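Local coordinates for extracellular solute-binding protein, family 1 (Bifidobacterium longum subsp. infantis, PDB 6FTH), which probably captures human milk oligosaccharides outside the cell and hands them to an ABC transporter for import, at residues A[171-176]-A[252-257]; A[217-222]-A[314-319]. All coordinates share one frame; numbering follows the deposited sequence.

Contact 1 of 2, residues A[171-176]-A[252-257]; sequences TTWDEL and KQVIKY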
ATOM      1  N   THR A 171     -21.527  -0.995  15.403  1.00 12.36           N
ATOM      2  CA  THR A 171     -20.364  -1.591  16.063  1.00 14.26           C
ATOM      3  C   THR A 171     -20.351  -3.114  16.040  1.00 14.91           C
ATOM      4  O   THR A 171     -19.418  -3.703  16.585  1.00 13.25           O
ATOM      5  CB  THR A 171     -20.233  -1.133  17.513  1.00 15.09           C
ATOM      6  OG1 THR A 171     -21.285  -1.700  18.306  1.00 16.67           O
ATOM      7  CG2 THR A 171     -20.236   0.391  17.609  1.00 15.38           C
ATOM      8  N   THR A 172     -21.346  -3.755  15.421  1.00 12.87           N
ATOM      9  CA  THR A 172     -21.364  -5.198  15.224  1.00 13.89           C
ATOM     10  C   THR A 172     -21.865  -5.477  13.806  1.00 14.43           C
ATOM     11  O   THR A 172     -22.483  -4.618  13.163  1.00 14.05           O
ATOM     12  CB  THR A 172     -22.342  -5.901  16.191  1.00 14.27           C
ATOM     13  OG1 THR A 172     -23.681  -5.501  15.846  1.00 16.45           O
ATOM     14  CG2 THR A 172     -22.055  -5.566  17.649  1.00 15.43           C
ATOM     15  N   TRP A 173     -21.609  -6.693  13.303  1.00 12.44           N
ATOM     16  CA  TRP A 173     -22.151  -7.082  12.001  1.00 13.25           C
ATOM     17  C   TRP A 173     -23.676  -6.958  11.945  1.00 11.62           C
ATOM     18  O   TRP A 173     -24.229  -6.560  10.907  1.00 13.79           O
ATOM     19  CB  TRP A 173     -21.726  -8.499  11.621  1.00 11.75           C
ATOM     20  CG  TRP A 173     -20.305  -8.611  11.121  1.00 14.31           C
ATOM     21  CD1 TRP A 173     -19.375  -7.614  11.008  1.00 14.74           C
ATOM     22  CD2 TRP A 173     -19.666  -9.806  10.660  1.00 12.45           C
ATOM     23  NE1 TRP A 173     -18.188  -8.120  10.521  1.00 14.41           N
ATOM     24  CE2 TRP A 173     -18.350  -9.459  10.279  1.00 11.72           C
ATOM     25  CE3 TRP A 173     -20.083 -11.127  10.526  1.00 13.93           C
ATOM     26  CZ2 TRP A 173     -17.441 -10.403   9.785  1.00 12.95           C
ATOM     27  CZ3 TRP A 173     -19.191 -12.057  10.024  1.00 14.90           C
ATOM     28  CH2 TRP A 173     -17.886 -11.697   9.677  1.00 14.29           C
ATOM     29  N   ASP A 174     -24.375  -7.287  13.036  1.00 14.75           N
ATOM     30  CA  ASP A 174     -25.843  -7.153  13.029  1.00 15.22           C
ATOM     31  C   ASP A 174     -26.265  -5.692  12.911  1.00 15.25           C
ATOM     32  O   ASP A 174     -27.202  -5.364  12.171  1.00 15.20           O
ATOM     33  CB  ASP A 174     -26.444  -7.741  14.302  1.00 16.68           C
ATOM     34  CG  ASP A 174     -26.558  -9.269  14.275  1.00 24.50           C
ATOM     35  OD1 ASP A 174     -26.285  -9.895  13.231  1.00 26.66           O
ATOM     36  OD2 ASP A 174     -26.943  -9.835  15.325  1.00 31.81           O
ATOM     37  N   GLU A 175     -25.617  -4.805  13.676  1.00 13.91           N
ATOM     38  CA  GLU A 175     -25.921  -3.378  13.590  1.00 13.85           C
ATOM     39  C   GLU A 175     -25.590  -2.842  12.207  1.00 15.01           C
ATOM     40  O   GLU A 175     -26.328  -2.007  11.662  1.00 15.40           O
ATOM     41  CB  GLU A 175     -25.133  -2.609  14.657  1.00 15.42           C
ATOM     42  CG  GLU A 175     -25.675  -2.809  16.062  1.00 14.76           C
ATOM     43  CD  GLU A 175     -24.838  -2.152  17.144  1.00 21.60           C
ATOM     44  OE1 GLU A 175     -23.855  -1.451  16.822  1.00 19.17           O
ATOM     45  OE2 GLU A 175     -25.188  -2.319  18.328  1.00 23.50           O
ATOM     46  N   LEU A 176     -24.496  -3.329  11.599  1.00 14.06           N
ATOM     47  CA  LEU A 176     -24.177  -2.897  10.242  1.00 11.74           C
ATOM     48  C   LEU A 176     -25.261  -3.323   9.255  1.00 13.03           C
ATOM     49  O   LEU A 176     -25.672  -2.528   8.396  1.00 14.94           O
ATOM     50  CB  LEU A 176     -22.799  -3.393   9.813  1.00 12.99           C
ATOM     51  CG  LEU A 176     -22.391  -3.128   8.371  1.00 11.51           C
ATOM     52  CD1 LEU A 176     -22.343  -1.638   8.054  1.00 15.74           C
ATOM     53  CD2 LEU A 176     -21.044  -3.798   8.111  1.00 12.87           C
ATOM     54  N   LYS A 252     -14.465 -18.025   6.241  1.00 13.44           N
ATOM     55  CA  LYS A 252     -15.779 -18.580   5.927  1.00 13.00           C
ATOM     56  C   LYS A 252     -16.906 -17.668   6.423  1.00 13.77           C
ATOM     57  O   LYS A 252     -17.878 -17.427   5.701  1.00 15.53           O
ATOM     58  CB  LYS A 252     -15.912 -19.974   6.551  1.00 16.00           C
ATOM     59  CG  LYS A 252     -17.281 -20.632   6.275  1.00 18.64           C
ATOM     60  CD  LYS A 252     -17.339 -22.165   6.450  1.00 26.43           C
ATOM     61  CE  LYS A 252     -16.732 -22.654   7.730  1.00 30.98           C
ATOM     62  NZ  LYS A 252     -16.927 -24.135   7.845  1.00 43.13           N
ATOM     63  N   GLN A 253     -16.799 -17.167   7.651  1.00 13.65           N
ATOM     64  CA  GLN A 253     -17.844 -16.322   8.217  1.00 14.43           C
ATOM     65  C   GLN A 253     -17.964 -14.993   7.481  1.00 13.96           C
ATOM     66  O   GLN A 253     -19.078 -14.496   7.284  1.00 14.28           O
ATOM     67  CB  GLN A 253     -17.604 -16.126   9.711  1.00 17.20           C
ATOM     68  CG  GLN A 253     -17.784 -17.428  10.535  1.00 21.85           C
ATOM     69  CD  GLN A 253     -19.013 -18.240  10.106  1.00 29.53           C
ATOM     70  OE1 GLN A 253     -20.109 -17.694   9.961  1.00 31.55           O
ATOM     71  NE2 GLN A 253     -18.823 -19.541   9.864  1.00 31.19           N
ATOM     72  N   VAL A 254     -16.833 -14.399   7.084  1.00 13.55           N
ATOM     73  CA  VAL A 254     -16.882 -13.174   6.286  1.00 13.45           C
ATOM     74  C   VAL A 254     -17.630 -13.425   4.985  1.00 14.00           C
ATOM     75  O   VAL A 254     -18.476 -12.622   4.563  1.00 13.93           O
ATOM     76  CB  VAL A 254     -15.468 -12.649   6.012  1.00 12.54           C
ATOM     77  CG1 VAL A 254     -15.510 -11.552   4.963  1.00 12.86           C
ATOM     78  CG2 VAL A 254     -14.854 -12.147   7.291  1.00 12.96           C
ATOM     79  N   ILE A 255     -17.307 -14.535   4.312  1.00 14.13           N
ATOM     80  CA  ILE A 255     -17.971 -14.862   3.054  1.00 13.26           C
ATOM     81  C   ILE A 255     -19.476 -15.036   3.261  1.00 13.64           C
ATOM     82  O   ILE A 255     -20.291 -14.523   2.474  1.00 13.42           O
ATOM     83  CB  ILE A 255     -17.318 -16.106   2.426  1.00 12.41           C
ATOM     84  CG1 ILE A 255     -15.922 -15.758   1.900  1.00 14.30           C
ATOM     85  CG2 ILE A 255     -18.203 -16.620   1.292  1.00 14.97           C
ATOM     86  CD1 ILE A 255     -15.071 -16.946   1.516  1.00 15.70           C
ATOM     87  N   LYS A 256     -19.876 -15.736   4.321  1.00 14.10           N
ATOM     88  CA  LYS A 256     -21.298 -15.954   4.564  1.00 14.49           C
ATOM     89  C   LYS A 256     -22.010 -14.635   4.853  1.00 15.87           C
ATOM     90  O   LYS A 256     -23.146 -14.431   4.408  1.00 15.21           O
ATOM     91  CB  LYS A 256     -21.488 -16.949   5.701  1.00 15.90           C
ATOM     92  CG  LYS A 256     -21.134 -18.379   5.296  1.00 17.20           C
ATOM     93  CD  LYS A 256     -21.426 -19.366   6.421  1.00 19.47           C
ATOM     94  CE  LYS A 256     -22.890 -19.767   6.447  1.00 25.80           C
ATOM     95  NZ  LYS A 256     -23.123 -20.904   7.379  1.00 39.23           N
ATOM     96  N   TYR A 257     -21.356 -13.732   5.591  1.00 13.74           N
ATOM     97  CA  TYR A 257     -21.950 -12.428   5.878  1.00 14.33           C
ATOM     98  C   TYR A 257     -22.152 -11.649   4.596  1.00 13.90           C
ATOM     99  O   TYR A 257     -23.236 -11.090   4.364  1.00 14.99           O
ATOM    100  CB  TYR A 257     -21.072 -11.658   6.871  1.00 13.35           C
ATOM    101  CG  TYR A 257     -21.604 -10.300   7.287  1.00 11.23           C
ATOM    102  CD1 TYR A 257     -22.760 -10.187   8.039  1.00 13.98           C
ATOM    103  CD2 TYR A 257     -20.923  -9.152   6.961  1.00 15.48           C
ATOM    104  CE1 TYR A 257     -23.236  -8.951   8.427  1.00 13.65           C
ATOM    105  CE2 TYR A 257     -21.384  -7.919   7.354  1.00 14.08           C
ATOM    106  CZ  TYR A 257     -22.524  -7.831   8.098  1.00 15.43           C
ATOM    107  OH  TYR A 257     -22.981  -6.590   8.483  1.00 15.62           O
TER
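Trp173 and Tyr257 lie flat against each other: the five-membered ring of the indole and the phenol ring stack face to face, their centroids 4.2 Å apart and their planes only 15° from parallel. Two CH-pi contacts extend the overlap at its opposite ends. Trp173 CB sits over the phenol face, 3.6 Å from Tyr257 CE1, while Tyr257 CB lies over the six-membered ring of the indole, 3.7 Å from Trp173 CZ3. The phenol gets there because CG of Tyr257 is anti to its backbone N (chi1 -178°), which sends the ring across to the first turn of the opposite helix.

The contact joins two helices, pairing the start of helix 173-185 with the middle of helix 249-263, in a setting consistent with one lobe of the two-lobed solute-binding-protein fold of its family. Thr172 is the N-cap of the former, its OG1 accepting from Glu175 N at 3.0 Å.

One hydrogen bond crosses between the helices, from Tyr257 OH to the backbone O of Trp173 at 2.7 Å, with a C=O...donor angle of 122° and the donor tilted slightly from the carbonyl plane. It fixes the far end of the phenol.

Apolar contacts border the stack. Leu176 CD2 reaches the edge of the phenol, 4.2 Å from Tyr257 CE2, and the outer end of the indole, at Trp173 CH2, meets Val254 CG2 at 3.9 Å. On the pyrrole side, Trp173 NE1 is hydrogen-bonded to Ser219 OG.

Contact 2 of 2, residues A[217-222]-A[314-319]; sequences LNSTGI and IPVPSA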
ATOM      1  N   LEU A 217     -12.107  -9.201   7.594  1.00 11.78           N
ATOM      2  CA  LEU A 217     -11.405 -10.150   8.459  1.00 11.08           C
ATOM      3  C   LEU A 217     -10.995  -9.503   9.770  1.00 11.12           C
ATOM      4  O   LEU A 217     -10.939 -10.172  10.808  1.00 10.82           O
ATOM      5  CB  LEU A 217     -10.158 -10.699   7.766  1.00  9.89           C
ATOM      6  CG  LEU A 217     -10.410 -11.762   6.699  1.00 12.41           C
ATOM      7  CD1 LEU A 217      -9.218 -11.937   5.767  1.00 14.87           C
ATOM      8  CD2 LEU A 217     -10.762 -13.089   7.380  1.00 12.97           C
ATOM      9  N   ASN A 218     -10.745  -8.190   9.765  1.00 10.02           N
ATOM     10  CA  ASN A 218     -10.377  -7.513  11.007  1.00  8.62           C
ATOM     11  C   ASN A 218     -11.503  -7.585  12.043  1.00 10.13           C
ATOM     12  O   ASN A 218     -11.232  -7.606  13.259  1.00  9.44           O
ATOM     13  CB  ASN A 218     -10.008  -6.059  10.692  1.00  9.54           C
ATOM     14  CG  ASN A 218      -8.700  -5.953   9.918  1.00  9.65           C
ATOM     15  OD1 ASN A 218      -7.600  -6.231  10.442  1.00  9.41           O
ATOM     16  ND2 ASN A 218      -8.799  -5.555   8.654  1.00 10.82           N
ATOM     17  N   SER A 219     -12.754  -7.638  11.579  1.00  9.98           N
ATOM     18  CA  SER A 219     -13.913  -7.813  12.455  1.00 11.55           C
ATOM     19  C   SER A 219     -13.811  -9.081  13.265  1.00 11.56           C
ATOM     20  O   SER A 219     -14.412  -9.165  14.343  1.00 12.82           O
ATOM     21  CB  SER A 219     -15.206  -7.941  11.643  1.00 10.78           C
ATOM     22  OG  SER A 219     -15.453  -6.779  10.895  1.00 14.84           O
ATOM     23  N   THR A 220     -13.133 -10.089  12.729  1.00 10.38           N
ATOM     24  CA  THR A 220     -13.067 -11.411  13.345  1.00 10.04           C
ATOM     25  C   THR A 220     -11.871 -11.578  14.255  1.00 13.68           C
ATOM     26  O   THR A 220     -11.742 -12.642  14.888  1.00 13.31           O
ATOM     27  CB  THR A 220     -13.032 -12.520  12.278  1.00 11.17           C
ATOM     28  OG1 THR A 220     -11.741 -12.596  11.652  1.00 12.45           O
ATOM     29  CG2 THR A 220     -14.092 -12.313  11.217  1.00 13.50           C
ATOM     30  N   GLY A 221     -11.007 -10.580  14.343  1.00 11.83           N
ATOM     31  CA  GLY A 221      -9.822 -10.660  15.161  1.00 11.73           C
ATOM     32  C   GLY A 221      -8.568 -11.083  14.433  1.00 11.75           C
ATOM     33  O   GLY A 221      -7.553 -11.340  15.093  1.00 15.77           O
ATOM     34  N   ILE A 222      -8.600 -11.166  13.100  1.00 10.69           N
ATOM     35  CA  ILE A 222      -7.421 -11.434  12.270  1.00 11.64           C
ATOM     36  C   ILE A 222      -6.939 -10.110  11.696  1.00 10.73           C
ATOM     37  O   ILE A 222      -7.692  -9.417  10.998  1.00 11.87           O
ATOM     38  CB  ILE A 222      -7.723 -12.456  11.163  1.00 12.62           C
ATOM     39  CG1 ILE A 222      -7.957 -13.847  11.775  1.00 12.86           C
ATOM     40  CG2 ILE A 222      -6.577 -12.514  10.128  1.00 12.07           C
ATOM     41  CD1 ILE A 222      -8.431 -14.896  10.768  1.00 13.92           C
ATOM     42  N   ILE A 314     -14.897   4.906  10.094  1.00 12.31           N
ATOM     43  CA  ILE A 314     -15.335   4.266  11.331  1.00 13.54           C
ATOM     44  C   ILE A 314     -14.494   3.056  11.702  1.00 12.12           C
ATOM     45  O   ILE A 314     -14.020   2.317  10.824  1.00 11.24           O
ATOM     46  CB  ILE A 314     -16.807   3.829  11.284  1.00 12.72           C
ATOM     47  CG1 ILE A 314     -17.059   2.891  10.110  1.00 12.79           C
ATOM     48  CG2 ILE A 314     -17.704   5.057  11.270  1.00 15.02           C
ATOM     49  CD1 ILE A 314     -18.416   2.196  10.170  1.00 15.82           C
ATOM     50  N   PRO A 315     -14.348   2.786  12.992  1.00  9.97           N
ATOM     51  CA  PRO A 315     -13.799   1.491  13.397  1.00 10.83           C
ATOM     52  C   PRO A 315     -14.632   0.373  12.778  1.00 11.30           C
ATOM     53  O   PRO A 315     -15.847   0.507  12.581  1.00 12.49           O
ATOM     54  CB  PRO A 315     -13.953   1.513  14.915  1.00 11.19           C
ATOM     55  CG  PRO A 315     -14.014   3.014  15.274  1.00 12.88           C
ATOM     56  CD  PRO A 315     -14.750   3.611  14.153  1.00 11.49           C
ATOM     57  N   VAL A 316     -13.996  -0.753  12.482  1.00  9.93           N
ATOM     58  CA  VAL A 316     -14.755  -1.816  11.816  1.00 10.08           C
ATOM     59  C   VAL A 316     -15.731  -2.442  12.807  1.00 11.20           C
ATOM     60  O   VAL A 316     -15.372  -2.656  13.971  1.00 11.19           O
ATOM     61  CB  VAL A 316     -13.817  -2.869  11.218  1.00 10.48           C
ATOM     62  CG1 VAL A 316     -13.167  -3.775  12.301  1.00 11.49           C
ATOM     63  CG2 VAL A 316     -14.554  -3.725  10.161  1.00 11.76           C
ATOM     64  N   PRO A 317     -16.968  -2.737  12.415  1.00 11.63           N
ATOM     65  CA  PRO A 317     -17.872  -3.460  13.320  1.00 12.46           C
ATOM     66  C   PRO A 317     -17.357  -4.855  13.657  1.00 11.78           C
ATOM     67  O   PRO A 317     -16.753  -5.537  12.818  1.00 14.75           O
ATOM     68  CB  PRO A 317     -19.187  -3.519  12.528  1.00 13.97           C
ATOM     69  CG  PRO A 317     -19.127  -2.282  11.650  1.00 12.39           C
ATOM     70  CD  PRO A 317     -17.668  -2.257  11.204  1.00 12.09           C
ATOM     71  N   SER A 318     -17.623  -5.286  14.905  1.00 12.25           N
ATOM     72  CA  SER A 318     -17.184  -6.586  15.395  1.00 12.61           C
ATOM     73  C   SER A 318     -18.058  -7.707  14.841  1.00 12.87           C
ATOM     74  O   SER A 318     -19.280  -7.583  14.766  1.00 13.27           O
ATOM     75  CB  SER A 318     -17.259  -6.627  16.925  1.00 12.17           C
ATOM     76  OG  SER A 318     -16.494  -5.613  17.540  1.00 13.50           O
ATOM     77  N   ALA A 319     -17.426  -8.823  14.503  1.00 11.49           N
ATOM     78  CA  ALA A 319     -18.150 -10.017  14.112  1.00 12.74           C
ATOM     79  C   ALA A 319     -18.731 -10.689  15.355  1.00 14.68           C
ATOM     80  O   ALA A 319     -18.227 -10.509  16.465  1.00 13.86           O
ATOM     81  CB  ALA A 319     -17.189 -10.977  13.433  1.00 13.98           C
TER
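Val316 lays its CG2 branch against the hydroxyl of Ser219, 3.3 Å from OG, and its CG1 branch beside the backbone of the same residue, 4.0 Å from Ser219 N. A chi1 of 73° puts CG1 between the backbone N and the carbonyl carbon and leaves CG2 anti to the N. Both methyls therefore face Ser219, CG2 the closer to the hydroxyl, and CG1 also reaches CB of Asn218 at 4.2 Å.

The polar part consists of two hydrogen bonds, both centred on Ser219. Its OG donates to Pro317 O over 2.6 Å, meeting that oxygen almost end-on, with a C=O...donor angle of 175°. Its own carbonyl O accepts from Ala319 N at 3.0 Å; the N-H...O angle is 170°, nearly straight, although the donor stands well above the carbonyl plane. Side chain and main chain of one residue thus bind the main chain of 314-319 at two points, one on each side of Ser318. An alanine at Ser219 would remove the hydroxyl, and would probably leave both Pro317 O and the indole NE1 of Trp173 without this buried partner.

Beyond the bonds, the methyl of Ala319 sits 3.4 Å from Ser219 O and 4.0 Å from Thr220 CG2. Thr220 turns its OG1 back to Leu217 O, which accepts from Thr220 N as well, so the turn is tied within itself.

Both segments are loops: residues 217-222 come before strand 235-238, and residues 314-319 come after strand 311-313, an outer strand of its four-stranded sheet. No regular strand pairing links them, and one of the two crossing bonds comes from a side chain, so holding this junction in place probably relies in part on the serine hydroxyl.

Overall arrangement
Both contacts are buried, lie on the same side of the chain's centre and have centres about 9 Å apart, yet they differ in what they join. Contact 1 brings two helices together mainly through aromatic stacking, with a single crossing hydrogen bond; contact 2 joins two loops mainly through polar bonds, with small methyl contacts beside them. They touch directly: Trp173 N lies 2.9 Å from Ser318 O and Thr171 O 2.9 Å from Ser318 N, both probable hydrogen bonds, and Ala319 CB packs on the indole. Along the chain the segments alternate. Residues 171-173, at the start of helix 173-185, meet 317-319, so the two contacts share one neighbourhood.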